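Local coordinates for protein M32 carboxypeptidase (Chitinophagaceae bacterium, PDB 7A03) that probably acts as a metal-dependent carboxypeptidase of the M32 family, removing residues one at a time from the C-terminal ends of peptide chains, at residues G269-Y274 against S298-W303; E304-R309 against Y428-F433; T434-Q439 against Q453-W458; T357-I362 against T421-S426. All blocks are in the same frame, centred on the assembly; numbering follows the deposited sequence.

Contact 1 (G269-Y274 against S298-W303); sequences GGHALY and SQSRLW
G270 packs against helix 293-307, its CA 3.5 Å from W303 CD1 and 4.2 Å from S300 CA. A CB here would run into Q299 O; without one the segment axes can approach to 7.2 Å. Around this tight centre, L273 CD1 touches the W303 indole at CE2, 3.6 Å away, and Q299 CG meets Y274 CD2. H271 CG lies anti to the carbonyl carbon (chi1 -75°), which brings one ring face to S300 CB, a CH-pi contact 3.6 Å from the centroid; S300 OG bonds to E297 O. The looser side holds a water that donates to G270 O and Q299 OE1 and weakly accepts from W303 NE1; Q299 OE1 also bonds to H464 NE2. H271 belongs to an HExxH sequence, consistent with a zincin motif, although no metal is bound to it here. Replacing it by an alanine removes the imidazole, and S300 CB would probably lose its ring face and a metal one presumed ligand. Without direct hydrogen bonds across, the fit rests on a glycine and one bridging water.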
loop_
_atom_site.group_PDB
_atom_site.type_symbol
_atom_site.label_atom_id
_atom_site.label_comp_id
_atom_site.label_asym_id
_atom_site.label_seq_id
_atom_site.Cartn_x
_atom_site.Cartn_y
_atom_site.Cartn_z
ATOM N N GLY A 269 -6.356 9.999 1.853
ATOM C CA GLY A 269 -7.658 10.240 1.269
ATOM C C GLY A 269 -8.000 9.233 0.192
ATOM O O GLY A 269 -9.143 8.773 0.094
ATOM N N GLY A 270 -7.016 8.878 -0.640
ATOM C CA GLY A 270 -7.312 7.924 -1.706
ATOM C C GLY A 270 -7.716 6.559 -1.172
ATOM O O GLY A 270 -8.710 5.950 -1.631
ATOM N N HIS A 271 -6.970 6.080 -0.161
ATOM C CA HIS A 271 -7.398 4.861 0.551
ATOM C C HIS A 271 -8.807 5.015 1.127
ATOM O O HIS A 271 -9.653 4.099 1.039
ATOM C CB HIS A 271 -6.469 4.568 1.724
ATOM C CG HIS A 271 -5.125 4.013 1.360
ATOM N ND1 HIS A 271 -4.946 2.953 0.493
ATOM C CD2 HIS A 271 -3.891 4.356 1.796
ATOM C CE1 HIS A 271 -3.654 2.667 0.415
ATOM N NE2 HIS A 271 -2.991 3.513 1.187
ATOM N N ALA A 272 -9.056 6.154 1.766
ATOM C CA ALA A 272 -10.281 6.317 2.534
ATOM C C ALA A 272 -11.495 6.391 1.624
ATOM O O ALA A 272 -12.558 5.858 1.961
ATOM C CB ALA A 272 -10.195 7.548 3.419
ATOM N N LEU A 273 -11.351 7.015 0.452
ATOM C CA LEU A 273 -12.468 7.088 -0.479
ATOM C C LEU A 273 -12.840 5.695 -0.963
ATOM O O LEU A 273 -14.029 5.376 -1.133
ATOM C CB LEU A 273 -12.115 7.988 -1.668
ATOM C CG LEU A 273 -11.945 9.475 -1.375
ATOM C CD1 LEU A 273 -11.260 10.158 -2.562
ATOM C CD2 LEU A 273 -13.300 10.141 -1.056
ATOM N N TYR A 274 -11.824 4.848 -1.198
ATOM C CA TYR A 274 -12.115 3.456 -1.525
ATOM C C TYR A 274 -12.913 2.783 -0.409
ATOM O O TYR A 274 -13.957 2.164 -0.660
ATOM C CB TYR A 274 -10.791 2.714 -1.740
ATOM C CG TYR A 274 -10.857 1.321 -2.335
ATOM C CD1 TYR A 274 -12.057 0.755 -2.762
ATOM C CD2 TYR A 274 -9.681 0.595 -2.514
ATOM C CE1 TYR A 274 -12.080 -0.515 -3.343
ATOM C CE2 TYR A 274 -9.691 -0.673 -3.102
ATOM C CZ TYR A 274 -10.897 -1.213 -3.517
ATOM O OH TYR A 274 -10.884 -2.466 -4.101
ATOM N N SER A 298 -3.175 1.545 -5.549
ATOM C CA SER A 298 -3.488 2.338 -6.737
ATOM C C SER A 298 -4.375 3.524 -6.387
ATOM O O SER A 298 -4.266 4.593 -7.000
ATOM C CB SER A 298 -4.175 1.489 -7.814
ATOM O OG SER A 298 -5.555 1.258 -7.529
ATOM N N GLN A 299 -5.272 3.348 -5.421
ATOM C CA GLN A 299 -6.120 4.482 -5.027
ATOM C C GLN A 299 -5.323 5.583 -4.318
ATOM O O GLN A 299 -5.463 6.786 -4.641
ATOM C CB GLN A 299 -7.246 3.965 -4.139
ATOM C CG GLN A 299 -8.118 2.962 -4.849
ATOM C CD GLN A 299 -8.673 3.531 -6.138
ATOM O OE1 GLN A 299 -9.611 4.326 -6.127
ATOM N NE2 GLN A 299 -8.072 3.139 -7.269
ATOM N N SER A 300 -4.435 5.187 -3.402
ATOM C CA SER A 300 -3.599 6.195 -2.739
ATOM C C SER A 300 -2.688 6.933 -3.721
ATOM O O SER A 300 -2.555 8.169 -3.660
ATOM C CB SER A 300 -2.798 5.594 -1.579
ATOM O OG SER A 300 -1.832 4.666 -2.032
ATOM N N ARG A 301 -2.050 6.193 -4.634
ATOM C CA ARG A 301 -1.115 6.821 -5.557
ATOM C C ARG A 301 -1.820 7.635 -6.636
ATOM O O ARG A 301 -1.274 8.652 -7.080
ATOM C CB ARG A 301 -0.222 5.771 -6.219
ATOM C CG ARG A 301 0.775 5.116 -5.263
ATOM C CD ARG A 301 1.704 6.112 -4.570
ATOM N NE ARG A 301 2.822 5.402 -3.949
ATOM C CZ ARG A 301 3.722 5.943 -3.135
ATOM N NH1 ARG A 301 4.717 5.192 -2.692
ATOM N NH2 ARG A 301 3.666 7.226 -2.788
ATOM N N LEU A 302 -3.008 7.196 -7.083
ATOM C CA LEU A 302 -3.718 7.951 -8.107
ATOM C C LEU A 302 -4.049 9.333 -7.589
ATOM O O LEU A 302 -3.850 10.336 -8.298
ATOM C CB LEU A 302 -4.997 7.222 -8.518
ATOM C CG LEU A 302 -5.871 7.871 -9.602
ATOM C CD1 LEU A 302 -6.571 6.789 -10.414
ATOM C CD2 LEU A 302 -6.909 8.806 -8.994
ATOM N N TRP A 303 -4.535 9.414 -6.341
ATOM C CA TRP A 303 -4.836 10.747 -5.828
ATOM C C TRP A 303 -3.577 11.522 -5.450
ATOM O O TRP A 303 -3.471 12.722 -5.743
ATOM C CB TRP A 303 -5.787 10.649 -4.643
ATOM C CG TRP A 303 -7.196 10.312 -5.011
ATOM C CD1 TRP A 303 -7.771 9.078 -5.016
ATOM C CD2 TRP A 303 -8.222 11.234 -5.405
ATOM N NE1 TRP A 303 -9.101 9.169 -5.361
ATOM C CE2 TRP A 303 -9.392 10.483 -5.631
ATOM C CE3 TRP A 303 -8.263 12.624 -5.592
ATOM C CZ2 TRP A 303 -10.598 11.071 -6.010
ATOM C CZ3 TRP A 303 -9.470 13.207 -5.975
ATOM C CH2 TRP A 303 -10.611 12.431 -6.193
HETATM O O HOH W 1 -9.959 6.461 -4.292
#

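Contact 2 (E304-R309 against Y428-F433); sequences ENNVGR and YAAQFF
F433 and V307 make the apolar part, with V307 CG2 3.6 Å from F433 CE1 and the two side chains crossing at about a right angle. F433 has CG anti to its backbone N (chi1 -173°), which carries the ring out to helix 293-307, where the backbone of N306 lies over one of its faces. N306 CB also touches the base of the phenyl group, 3.9 Å from F433 CG, and the rest of its side chain reaches toward A429 and A430, whose small methyl groups let it approach the helix backbone. No hydrogen bond passes between the segments. The setting is an all-helical part of the M32 fold, in which the closing turns of helix 293-307, including a wider pi-type turn at 304-307, pack on the middle of helix 420-439. Polar interactions gather within 304-309 itself. R309 NH2 forms a salt bridge with E304 OE2 at 2.9 Å, and R309 NE donates to N305 OD1 at 2.7 Å, from above the carbonyl plane. Both acceptors lie close to the guanidinium plane and, with NH1 held by I341 O, help to fix its rotation. E304 OE1 pairs with R301 and with H267 ND1, and so probably positions a presumed metal ligand from the second shell.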
loop_
_atom_site.group_PDB
_atom_site.type_symbol
_atom_site.label_atom_id
_atom_site.label_comp_id
_atom_site.label_asym_id
_atom_site.label_seq_id
_atom_site.Cartn_x
_atom_site.Cartn_y
_atom_site.Cartn_z
ATOM N N GLU A 304 -2.597 10.859 -4.833
ATOM C CA GLU A 304 -1.420 11.578 -4.360
ATOM C C GLU A 304 -0.614 12.154 -5.516
ATOM O O GLU A 304 -0.125 13.289 -5.442
ATOM C CB GLU A 304 -0.540 10.643 -3.526
ATOM C CG GLU A 304 0.699 11.348 -2.991
ATOM C CD GLU A 304 1.813 10.404 -2.597
ATOM O OE1 GLU A 304 1.604 9.177 -2.663
ATOM O OE2 GLU A 304 2.909 10.900 -2.237
ATOM N N ASN A 305 -0.454 11.373 -6.581
ATOM C CA ASN A 305 0.546 11.638 -7.604
ATOM C C ASN A 305 -0.069 11.981 -8.953
ATOM O O ASN A 305 0.122 13.095 -9.438
ATOM C CB ASN A 305 1.479 10.430 -7.710
ATOM C CG ASN A 305 2.420 10.327 -6.521
ATOM O OD1 ASN A 305 2.544 11.269 -5.726
ATOM N ND2 ASN A 305 3.084 9.180 -6.381
ATOM N N ASN A 306 -0.809 11.054 -9.568
ATOM C CA ASN A 306 -1.385 11.336 -10.884
ATOM C C ASN A 306 -2.303 12.551 -10.850
ATOM O O ASN A 306 -2.379 13.299 -11.835
ATOM C CB ASN A 306 -2.121 10.111 -11.413
ATOM C CG ASN A 306 -1.239 8.887 -11.430
ATOM O OD1 ASN A 306 -0.969 8.296 -10.388
ATOM N ND2 ASN A 306 -0.735 8.538 -12.609
ATOM N N VAL A 307 -2.996 12.770 -9.728
ATOM C CA VAL A 307 -3.731 14.007 -9.494
ATOM C C VAL A 307 -2.864 14.986 -8.700
ATOM O O VAL A 307 -2.552 16.086 -9.174
ATOM C CB VAL A 307 -5.064 13.721 -8.779
ATOM C CG1 VAL A 307 -5.772 15.030 -8.496
ATOM C CG2 VAL A 307 -5.926 12.795 -9.638
ATOM N N GLY A 308 -2.437 14.577 -7.504
ATOM C CA GLY A 308 -1.930 15.512 -6.509
ATOM C C GLY A 308 -0.588 16.136 -6.817
ATOM O O GLY A 308 -0.206 17.094 -6.138
ATOM N N ARG A 309 0.152 15.623 -7.794
ATOM C CA ARG A 309 1.406 16.246 -8.198
ATOM C C ARG A 309 1.334 16.823 -9.606
ATOM O O ARG A 309 2.361 17.237 -10.164
ATOM C CB ARG A 309 2.568 15.255 -8.052
ATOM C CG ARG A 309 2.818 14.826 -6.599
ATOM C CD ARG A 309 4.112 13.996 -6.433
ATOM N NE ARG A 309 4.107 13.381 -5.106
ATOM C CZ ARG A 309 4.587 13.946 -3.992
ATOM N NH1 ARG A 309 5.192 15.131 -4.030
ATOM N NH2 ARG A 309 4.480 13.305 -2.837
ATOM N N TYR A 428 -0.816 0.520 -11.464
ATOM C CA TYR A 428 -2.260 0.521 -11.668
ATOM C C TYR A 428 -2.790 1.942 -11.617
ATOM O O TYR A 428 -3.664 2.317 -12.417
ATOM C CB TYR A 428 -2.977 -0.319 -10.607
ATOM C CG TYR A 428 -2.940 -1.824 -10.777
ATOM C CD1 TYR A 428 -3.436 -2.430 -11.915
ATOM C CD2 TYR A 428 -2.439 -2.631 -9.766
ATOM C CE1 TYR A 428 -3.422 -3.817 -12.046
ATOM C CE2 TYR A 428 -2.412 -4.004 -9.891
ATOM C CZ TYR A 428 -2.907 -4.586 -11.024
ATOM O OH TYR A 428 -2.879 -5.959 -11.158
ATOM N N ALA A 429 -2.223 2.772 -10.728
ATOM C CA ALA A 429 -2.736 4.128 -10.618
ATOM C C ALA A 429 -2.602 4.847 -11.948
ATOM O O ALA A 429 -3.568 5.468 -12.432
ATOM C CB ALA A 429 -2.018 4.874 -9.489
ATOM N N ALA A 430 -1.449 4.671 -12.609
ATOM C CA ALA A 430 -1.235 5.380 -13.859
ATOM C C ALA A 430 -2.165 4.845 -14.931
ATOM O O ALA A 430 -2.805 5.624 -15.665
ATOM C CB ALA A 430 0.228 5.239 -14.285
ATOM N N GLN A 431 -2.335 3.521 -14.957
ATOM C CA GLN A 431 -3.184 2.945 -15.984
ATOM C C GLN A 431 -4.622 3.362 -15.750
ATOM O O GLN A 431 -5.342 3.698 -16.704
ATOM C CB GLN A 431 -3.025 1.423 -15.989
ATOM C CG GLN A 431 -3.798 0.696 -17.075
ATOM C CD GLN A 431 -3.150 -0.626 -17.451
ATOM O OE1 GLN A 431 -1.983 -0.874 -17.112
ATOM N NE2 GLN A 431 -3.889 -1.480 -18.159
ATOM N N PHE A 432 -5.034 3.424 -14.473
ATOM C CA PHE A 432 -6.410 3.812 -14.213
ATOM C C PHE A 432 -6.608 5.288 -14.542
ATOM O O PHE A 432 -7.606 5.656 -15.181
ATOM C CB PHE A 432 -6.812 3.529 -12.758
ATOM C CG PHE A 432 -6.919 2.060 -12.404
ATOM C CD1 PHE A 432 -7.273 1.106 -13.338
ATOM C CD2 PHE A 432 -6.675 1.646 -11.101
ATOM C CE1 PHE A 432 -7.367 -0.237 -12.985
ATOM C CE2 PHE A 432 -6.770 0.290 -10.741
ATOM C CZ PHE A 432 -7.114 -0.640 -11.678
ATOM N N PHE A 433 -5.633 6.143 -14.188
ATOM C CA PHE A 433 -5.905 7.565 -14.355
ATOM C C PHE A 433 -5.904 7.942 -15.827
ATOM O O PHE A 433 -6.787 8.674 -16.296
ATOM C CB PHE A 433 -4.932 8.433 -13.564
ATOM C CG PHE A 433 -5.295 9.886 -13.584
ATOM C CD1 PHE A 433 -6.421 10.346 -12.900
ATOM C CD2 PHE A 433 -4.548 10.796 -14.330
ATOM C CE1 PHE A 433 -6.783 11.684 -12.958
ATOM C CE2 PHE A 433 -4.901 12.131 -14.360
ATOM C CZ PHE A 433 -6.017 12.576 -13.662
#

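Contact 3 (T434-Q439 against Q453-W458); sequences TTAQKQ and QPLLEW
W458 reaches from helix 453-462 to the last turns of helix 420-439, in a helix-helix packing where the short segments cross at 108° with axes 10.9 Å apart. Its CG stands anti to the backbone N, and this carries the indole from CB toward helix 420-439. Beyond CG, CD2 and CE3 lie under A436 CB, which sits over the six-membered ring at 3.7 Å from its centroid, a CH-pi contact close to the normal. Farther round, CZ2 comes within 4.2 Å of T435 CG2. L455 CD1 adds a more distant touch to the same A436 methyl. On the pyrrole side, NE1 is the polar tip, and it finds its acceptor on Q439. A leucine in place of W458 would probably leave Q439 OE1 without this donor and the A436 methyl without an aromatic face. Q439 NE2 is held separately by I479 O, so both ends of the amide are engaged. The NE1 to Q439 OE1 bond is 2.8 Å long and fairly straight (158° at the hydrogen), with OE1 only 1° out of the indole plane.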
loop_
_atom_site.group_PDB
_atom_site.type_symbol
_atom_site.label_atom_id
_atom_site.label_comp_id
_atom_site.label_asym_id
_atom_site.label_seq_id
_atom_site.Cartn_x
_atom_site.Cartn_y
_atom_site.Cartn_z
ATOM N N THR A 434 -4.941 7.419 -16.579
ATOM C CA THR A 434 -4.944 7.647 -18.014
ATOM C C THR A 434 -6.249 7.162 -18.627
ATOM O O THR A 434 -6.855 7.863 -19.452
ATOM C CB THR A 434 -3.722 6.975 -18.627
ATOM O OG1 THR A 434 -2.550 7.622 -18.122
ATOM C CG2 THR A 434 -3.723 7.085 -20.151
ATOM N N THR A 435 -6.752 6.016 -18.160
ATOM C CA THR A 435 -8.007 5.527 -18.713
ATOM C C THR A 435 -9.145 6.464 -18.339
ATOM O O THR A 435 -9.993 6.787 -19.186
ATOM C CB THR A 435 -8.266 4.097 -18.243
ATOM O OG1 THR A 435 -7.215 3.249 -18.732
ATOM C CG2 THR A 435 -9.600 3.589 -18.784
ATOM N N ALA A 436 -9.151 6.950 -17.091
ATOM C CA ALA A 436 -10.189 7.900 -16.708
ATOM C C ALA A 436 -10.127 9.141 -17.584
ATOM O O ALA A 436 -11.169 9.655 -18.005
ATOM C CB ALA A 436 -10.092 8.255 -15.223
ATOM N N GLN A 437 -8.913 9.587 -17.936
ATOM C CA GLN A 437 -8.800 10.785 -18.767
ATOM C C GLN A 437 -9.397 10.554 -20.145
ATOM O O GLN A 437 -9.880 11.505 -20.773
ATOM C CB GLN A 437 -7.341 11.220 -18.880
ATOM C CG GLN A 437 -6.742 11.775 -17.606
ATOM C CD GLN A 437 -5.260 12.052 -17.787
ATOM O OE1 GLN A 437 -4.475 11.127 -17.949
ATOM N NE2 GLN A 437 -4.879 13.326 -17.785
ATOM N N LYS A 438 -9.386 9.300 -20.613
ATOM C CA LYS A 438 -10.017 8.924 -21.872
ATOM C C LYS A 438 -11.526 8.800 -21.715
ATOM O O LYS A 438 -12.281 9.200 -22.609
ATOM C CB LYS A 438 -9.431 7.583 -22.325
ATOM C CG LYS A 438 -9.733 7.162 -23.756
ATOM C CD LYS A 438 -9.826 5.641 -23.849
ATOM C CE LYS A 438 -9.817 5.160 -25.295
ATOM N NZ LYS A 438 -10.743 5.935 -26.167
ATOM N N GLN A 439 -11.989 8.266 -20.581
ATOM C CA GLN A 439 -13.385 7.856 -20.495
ATOM C C GLN A 439 -14.302 8.935 -19.938
ATOM O O GLN A 439 -15.515 8.890 -20.189
ATOM C CB GLN A 439 -13.511 6.579 -19.662
ATOM C CG GLN A 439 -12.977 5.331 -20.350
ATOM C CD GLN A 439 -13.114 4.093 -19.460
ATOM O OE1 GLN A 439 -13.531 4.191 -18.304
ATOM N NE2 GLN A 439 -12.750 2.928 -19.989
ATOM N N GLN A 453 -15.249 15.740 -8.259
ATOM C CA GLN A 453 -16.391 14.835 -8.277
ATOM C C GLN A 453 -16.449 13.934 -9.505
ATOM O O GLN A 453 -16.765 12.747 -9.336
ATOM C CB GLN A 453 -17.690 15.618 -8.049
ATOM C CG GLN A 453 -18.931 14.735 -7.853
ATOM C CD GLN A 453 -19.527 14.286 -9.177
ATOM O OE1 GLN A 453 -19.322 14.925 -10.216
ATOM N NE2 GLN A 453 -20.247 13.171 -9.154
ATOM N N PRO A 454 -16.175 14.394 -10.734
ATOM C CA PRO A 454 -16.200 13.445 -11.861
ATOM C C PRO A 454 -15.212 12.300 -11.717
ATOM O O PRO A 454 -15.531 11.162 -12.089
ATOM C CB PRO A 454 -15.925 14.332 -13.082
ATOM C CG PRO A 454 -16.448 15.671 -12.662
ATOM C CD PRO A 454 -16.070 15.787 -11.206
ATOM N N LEU A 455 -14.037 12.564 -11.140
ATOM C CA LEU A 455 -13.075 11.490 -10.917
ATOM C C LEU A 455 -13.574 10.517 -9.852
ATOM O O LEU A 455 -13.488 9.290 -10.032
ATOM C CB LEU A 455 -11.719 12.075 -10.533
ATOM C CG LEU A 455 -10.701 11.024 -10.089
ATOM C CD1 LEU A 455 -10.358 10.073 -11.215
ATOM C CD2 LEU A 455 -9.475 11.713 -9.588
ATOM N N LEU A 456 -14.105 11.047 -8.735
ATOM C CA LEU A 456 -14.613 10.168 -7.682
ATOM C C LEU A 456 -15.764 9.321 -8.208
ATOM O O LEU A 456 -15.839 8.125 -7.925
ATOM C CB LEU A 456 -15.042 10.970 -6.449
ATOM C CG LEU A 456 -15.592 10.076 -5.329
ATOM C CD1 LEU A 456 -14.562 9.056 -4.898
ATOM C CD2 LEU A 456 -16.026 10.943 -4.159
ATOM N N GLU A 457 -16.664 9.926 -8.984
ATOM C CA GLU A 457 -17.745 9.171 -9.605
ATOM C C GLU A 457 -17.208 8.041 -10.480
ATOM O O GLU A 457 -17.716 6.912 -10.429
ATOM C CB GLU A 457 -18.626 10.118 -10.419
ATOM C CG GLU A 457 -19.789 9.425 -11.100
ATOM C CD GLU A 457 -20.606 10.356 -11.957
ATOM O OE1 GLU A 457 -20.019 11.237 -12.622
ATOM O OE2 GLU A 457 -21.844 10.217 -11.947
ATOM N N TRP A 458 -16.195 8.322 -11.309
ATOM C CA TRP A 458 -15.629 7.254 -12.133
ATOM C C TRP A 458 -15.083 6.114 -11.271
ATOM O O TRP A 458 -15.322 4.928 -11.553
ATOM C CB TRP A 458 -14.556 7.835 -13.061
ATOM C CG TRP A 458 -14.010 6.851 -14.033
ATOM C CD1 TRP A 458 -14.508 6.548 -15.273
ATOM C CD2 TRP A 458 -12.837 6.046 -13.863
ATOM N NE1 TRP A 458 -13.716 5.600 -15.877
ATOM C CE2 TRP A 458 -12.689 5.271 -15.029
ATOM C CE3 TRP A 458 -11.903 5.894 -12.827
ATOM C CZ2 TRP A 458 -11.645 4.375 -15.198
ATOM C CZ3 TRP A 458 -10.859 5.002 -12.998
ATOM C CH2 TRP A 458 -10.745 4.246 -14.176
#

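Contact 4 (T357-I362 against T421-S426); sequences TYHFHI and TYSLGS
Y358 lays its hydroxyl over one face of the Y422 ring, with OH 3.3 Å from Y422 CD1, while Y422 CB comes to the edge of the Y358 ring, 3.7 Å from CE1. Each phenol oxygen has its polar partner elsewhere: Y358 OH bonds to R350 NH1 and Y422 OH to H410 NE2, and R350 also meets the Y422 ring in a cation-pi contact. I362 fills in beside the pair, its CD1 3.8 Å from Y422 CB. The contact joins the first turns of helix 358-374 to the N-terminal part of helix 420-439, two helices of the M32 fold whose segments here run at 145° to one another, closer to antiparallel than to perpendicular, with axes 9.5 Å apart. H359 supplies the direct polar link. With CG beside the backbone N (chi1 -52°), its imidazole swings toward the facing helix, and ND1 and S423 OG share a nearly straight hydrogen bond of 2.9 Å in which either could be the donor. S423 OG is meanwhile packed against I362 CB at 3.3 Å. At the other nitrogen, NE2 holds a water that also bonds to S426 OG at 2.7 Å, so both ring nitrogens are occupied. The ring is thereby fixed edge-on to the two serines, and F489 packs edge-to-face with it.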
loop_
_atom_site.group_PDB
_atom_site.type_symbol
_atom_site.label_atom_id
_atom_site.label_comp_id
_atom_site.label_asym_id
_atom_site.label_seq_id
_atom_site.Cartn_x
_atom_site.Cartn_y
_atom_site.Cartn_z
ATOM N N THR A 357 12.435 6.940 -8.583
ATOM C CA THR A 357 13.434 6.080 -7.960
ATOM C C THR A 357 12.812 5.067 -7.006
ATOM O O THR A 357 13.418 4.014 -6.777
ATOM C CB THR A 357 14.486 6.919 -7.229
ATOM O OG1 THR A 357 13.849 7.666 -6.184
ATOM C CG2 THR A 357 15.195 7.853 -8.193
ATOM N N TYR A 358 11.619 5.354 -6.462
ATOM C CA TYR A 358 10.943 4.414 -5.564
ATOM C C TYR A 358 10.963 2.993 -6.119
ATOM O O TYR A 358 11.205 2.022 -5.383
ATOM C CB TYR A 358 9.485 4.852 -5.362
ATOM C CG TYR A 358 8.755 4.090 -4.268
ATOM C CD1 TYR A 358 8.105 2.885 -4.543
ATOM C CD2 TYR A 358 8.718 4.576 -2.970
ATOM C CE1 TYR A 358 7.457 2.180 -3.553
ATOM C CE2 TYR A 358 8.063 3.886 -1.968
ATOM C CZ TYR A 358 7.430 2.694 -2.268
ATOM O OH TYR A 358 6.774 1.989 -1.279
ATOM N N HIS A 359 10.730 2.854 -7.424
ATOM C CA HIS A 359 10.556 1.529 -7.994
ATOM C C HIS A 359 11.860 0.753 -8.086
ATOM O O HIS A 359 11.835 -0.480 -8.030
ATOM C CB HIS A 359 9.749 1.635 -9.285
ATOM C CG HIS A 359 8.486 2.405 -9.074
ATOM N ND1 HIS A 359 7.437 1.900 -8.331
ATOM C CD2 HIS A 359 8.141 3.673 -9.403
ATOM C CE1 HIS A 359 6.485 2.813 -8.244
ATOM N NE2 HIS A 359 6.882 3.897 -8.890
ATOM N N PHE A 360 13.004 1.442 -8.104
ATOM C CA PHE A 360 14.254 0.703 -7.967
ATOM C C PHE A 360 14.380 0.095 -6.576
ATOM O O PHE A 360 14.773 -1.075 -6.441
ATOM C CB PHE A 360 15.444 1.581 -8.324
ATOM C CG PHE A 360 15.545 1.861 -9.796
ATOM C CD1 PHE A 360 14.820 2.896 -10.367
ATOM C CD2 PHE A 360 16.305 1.047 -10.616
ATOM C CE1 PHE A 360 14.891 3.136 -11.732
ATOM C CE2 PHE A 360 16.377 1.283 -11.970
ATOM C CZ PHE A 360 15.671 2.323 -12.523
ATOM N N HIS A 361 13.995 0.855 -5.543
ATOM C CA HIS A 361 13.950 0.293 -4.193
ATOM C C HIS A 361 13.126 -0.989 -4.193
ATOM O O HIS A 361 13.563 -2.037 -3.687
ATOM C CB HIS A 361 13.350 1.310 -3.218
ATOM C CG HIS A 361 14.181 2.545 -3.015
ATOM N ND1 HIS A 361 15.157 2.649 -2.040
ATOM C CD2 HIS A 361 14.141 3.749 -3.633
ATOM C CE1 HIS A 361 15.703 3.851 -2.093
ATOM N NE2 HIS A 361 15.106 4.538 -3.051
ATOM N N ILE A 362 11.963 -0.951 -4.853
ATOM C CA ILE A 362 11.117 -2.137 -4.811
ATOM C C ILE A 362 11.777 -3.247 -5.599
ATOM O O ILE A 362 11.802 -4.413 -5.168
ATOM C CB ILE A 362 9.698 -1.821 -5.318
ATOM C CG1 ILE A 362 9.023 -0.773 -4.435
ATOM C CG2 ILE A 362 8.845 -3.080 -5.383
ATOM C CD1 ILE A 362 8.696 -1.263 -3.024
ATOM N N THR A 421 3.783 -5.142 -4.203
ATOM C CA THR A 421 2.476 -4.498 -4.266
ATOM C C THR A 421 2.591 -2.979 -4.309
ATOM O O THR A 421 1.763 -2.327 -4.956
ATOM C CB THR A 421 1.560 -4.956 -3.127
ATOM O OG1 THR A 421 2.102 -4.548 -1.865
ATOM C CG2 THR A 421 1.400 -6.468 -3.159
ATOM N N TYR A 422 3.611 -2.395 -3.665
ATOM C CA TYR A 422 3.748 -0.940 -3.732
ATOM C C TYR A 422 3.890 -0.481 -5.179
ATOM O O TYR A 422 3.161 0.418 -5.640
ATOM C CB TYR A 422 4.946 -0.451 -2.912
ATOM C CG TYR A 422 4.873 -0.667 -1.419
ATOM C CD1 TYR A 422 4.145 0.189 -0.600
ATOM C CD2 TYR A 422 5.572 -1.709 -0.829
ATOM C CE1 TYR A 422 4.106 0.001 0.761
ATOM C CE2 TYR A 422 5.532 -1.913 0.534
ATOM C CZ TYR A 422 4.796 -1.054 1.324
ATOM O OH TYR A 422 4.769 -1.256 2.694
ATOM N N SER A 423 4.792 -1.127 -5.928
ATOM C CA SER A 423 4.970 -0.747 -7.322
ATOM C C SER A 423 3.742 -1.080 -8.132
ATOM O O SER A 423 3.330 -0.277 -8.978
ATOM C CB SER A 423 6.198 -1.402 -7.951
ATOM O OG SER A 423 7.372 -0.811 -7.430
ATOM N N LEU A 424 3.113 -2.229 -7.861
ATOM C CA LEU A 424 1.908 -2.553 -8.605
ATOM C C LEU A 424 0.877 -1.451 -8.410
ATOM O O LEU A 424 0.240 -1.002 -9.375
ATOM C CB LEU A 424 1.357 -3.909 -8.156
ATOM C CG LEU A 424 2.181 -5.159 -8.496
ATOM C CD1 LEU A 424 1.529 -6.424 -7.923
ATOM C CD2 LEU A 424 2.344 -5.279 -9.995
ATOM N N GLY A 425 0.767 -0.948 -7.175
ATOM C CA GLY A 425 -0.189 0.108 -6.918
ATOM C C GLY A 425 0.082 1.299 -7.808
ATOM O O GLY A 425 -0.815 1.794 -8.502
ATOM N N SER A 426 1.352 1.721 -7.860
ATOM C CA SER A 426 1.691 2.894 -8.663
ATOM C C SER A 426 1.358 2.668 -10.127
ATOM O O SER A 426 0.844 3.573 -10.815
ATOM C CB SER A 426 3.179 3.198 -8.496
ATOM O OG SER A 426 3.491 3.545 -7.155
HETATM O O HOH W 2 4.956 5.721 -7.624
#

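Helix 420-439 threads through three of the four contacts: its start forms contact 4, its middle contact 2 and its end contact 3. Helix 293-307 likewise serves contacts 1 and 2, whose centres lie 9 Å apart and whose segments meet at A429 CB and S298 O, 3.4 Å apart. L455 of contact 3 touches both contacts 1 and 2, its CD2 3.7 Å from both W303 CH2 and V307 CG2. R301 connects contact 1 to contact 4 through its cation-pi contact with Y358. The probable metal site lies at contact 1, through H271, and Y422 of contact 4 lies near it; the Y422 side chain is about 4 Å from a glycerol, probably from the crystallisation liquor, though such molecules often mark pockets.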